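Local coordinates for nitrogen regulatory PII-like protein (Bacillus subtilis subsp. subtilis, PDB 4R25), which belongs to the PII family of nitrogen regulators and is required for full induction of the nrgAB operon when ammonium is limiting, at residues V9-N14 / P88-I93. Sequence-based numbering, arbitrary orientation.
Sequences VTRPAN and PGDGKI
Val9 and Lys92 form an antiparallel hydrogen-bonded pair where the first strand of the PII ferredoxin-like fold leaves the sheet, facing the TGxxGDGK signature loop that leads into strand 92-97. Their two backbone bonds, Val9 N to Lys92 O and Lys92 N to Val9 O, are both 3.0 Å. Gly91 brings its CA within 3.1 Å of Val9 O, in a CA-H···O contact; a side chain here would run into that oxygen and Thr10 CA. Thr10 changes the mode of pairing: with its hydroxyl anti to the backbone N (chi1 177°), OG1 donates to Asp90 O at 3.0 Å, coming from above the carbonyl plane.

Arg11 leaves the backbone with CG anti to N (chi1 166°) and bends at chi3, laying the guanidinium over the loop 88-91 so that Gly89 O sits 3.1 Å above the centre of one face. At the edge, NH1 forms a salt bridge to Asp90 OD1 at 2.7 Å, almost in the guanidinium plane, although the carboxylate is turned 78° against it. NH2 adds weak hydrogen bonds to the same OD1 and to Pro88 O (2.9 Å), and a hydrogen bond to Ser87 O. Asp90 OD2 accepts a hydrogen bond from the backbone N of Thr85, so the carboxylate links Arg11 to the start of the loop.

Without the guanidinium, as with an alanine here, Asp90 OD1 would probably lose its salt bridge and Pro88 O a weak bond, and the loop 88-91 is likely to be less firmly held. As in PII relatives, where this B-loop embraces ATP phosphates, it probably contributes to the nucleotide site between subunits; here one arginine ties its backbone and its acidic side chain to the end of strand 4-10.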
# COMPACT_ATOMS: atom_id res chain seq x y z
N VAL A 9 -1.02 -8.69 6.74
CA VAL A 9 -1.02 -9.54 5.55
C VAL A 9 -1.09 -11.01 5.96
O VAL A 9 -0.12 -11.57 6.47
CB VAL A 9 0.22 -9.29 4.68
CG1 VAL A 9 0.30 -10.30 3.56
CG2 VAL A 9 0.20 -7.87 4.12
N THR A 10 -2.24 -11.63 5.73
CA THR A 10 -2.50 -12.91 6.37
C THR A 10 -3.37 -13.88 5.56
O THR A 10 -3.72 -13.63 4.41
CB THR A 10 -3.08 -12.67 7.79
OG1 THR A 10 -3.40 -13.92 8.41
CG2 THR A 10 -4.31 -11.78 7.74
N ARG A 11 -3.67 -15.02 6.18
CA ARG A 11 -4.50 -16.08 5.61
C ARG A 11 -5.97 -15.65 5.59
O ARG A 11 -6.44 -15.04 6.55
CB ARG A 11 -4.30 -17.34 6.47
CG ARG A 11 -5.27 -18.49 6.29
CD ARG A 11 -5.10 -19.52 7.43
NE ARG A 11 -3.75 -20.07 7.55
CZ ARG A 11 -2.97 -19.94 8.63
NH1 ARG A 11 -3.42 -19.28 9.70
NH2 ARG A 11 -1.76 -20.47 8.65
N PRO A 12 -6.68 -15.94 4.49
CA PRO A 12 -8.07 -15.52 4.23
C PRO A 12 -9.12 -15.90 5.29
O PRO A 12 -10.21 -15.32 5.28
CB PRO A 12 -8.39 -16.21 2.91
CG PRO A 12 -7.06 -16.34 2.22
CD PRO A 12 -6.07 -16.61 3.33
N ALA A 13 -8.82 -16.83 6.19
CA ALA A 13 -9.76 -17.21 7.24
C ALA A 13 -9.71 -16.29 8.47
O ALA A 13 -8.77 -15.51 8.64
CB ALA A 13 -9.52 -18.66 7.65
N ASN A 14 -10.73 -16.40 9.33
CA ASN A 14 -10.74 -15.72 10.63
C ASN A 14 -11.06 -14.22 10.61
O ASN A 14 -10.89 -13.52 11.61
CB ASN A 14 -9.42 -15.93 11.36
CG ASN A 14 -9.54 -16.83 12.57
OD1 ASN A 14 -10.53 -16.77 13.31
ND2 ASN A 14 -8.53 -17.66 12.79
N PRO A 88 2.25 -22.57 9.82
CA PRO A 88 2.82 -21.58 8.89
C PRO A 88 1.73 -20.98 8.01
O PRO A 88 0.73 -21.64 7.72
CB PRO A 88 3.81 -22.41 8.05
CG PRO A 88 3.40 -23.83 8.26
CD PRO A 88 2.88 -23.89 9.66
N GLY A 89 1.92 -19.72 7.61
CA GLY A 89 0.91 -19.01 6.84
C GLY A 89 0.03 -18.12 7.70
O GLY A 89 -1.07 -17.74 7.31
N ASP A 90 0.52 -17.80 8.89
CA ASP A 90 -0.21 -16.94 9.82
C ASP A 90 -0.07 -15.47 9.42
O ASP A 90 -0.88 -14.63 9.80
CB ASP A 90 0.29 -17.15 11.25
CG ASP A 90 -0.48 -18.23 11.99
OD1 ASP A 90 -1.34 -18.89 11.36
OD2 ASP A 90 -0.22 -18.43 13.19
N GLY A 91 0.98 -15.17 8.66
CA GLY A 91 1.17 -13.84 8.14
C GLY A 91 1.95 -12.90 9.03
O GLY A 91 2.52 -13.30 10.04
N LYS A 92 1.98 -11.63 8.64
CA LYS A 92 2.77 -10.62 9.33
C LYS A 92 1.97 -9.33 9.50
O LYS A 92 0.87 -9.18 8.98
CB LYS A 92 4.07 -10.34 8.57
CG LYS A 92 4.86 -11.59 8.19
CD LYS A 92 6.34 -11.29 7.99
CE LYS A 92 7.09 -12.49 7.43
NZ LYS A 92 6.61 -12.84 6.06
N ILE A 93 2.54 -8.39 10.25
CA ILE A 93 1.89 -7.13 10.51
C ILE A 93 2.93 -6.04 10.39
O ILE A 93 3.95 -6.10 11.06
CB ILE A 93 1.32 -7.07 11.93
CG1 ILE A 93 0.29 -8.18 12.15
CG2 ILE A 93 0.71 -5.69 12.22
CD1 ILE A 93 -0.18 -8.26 13.57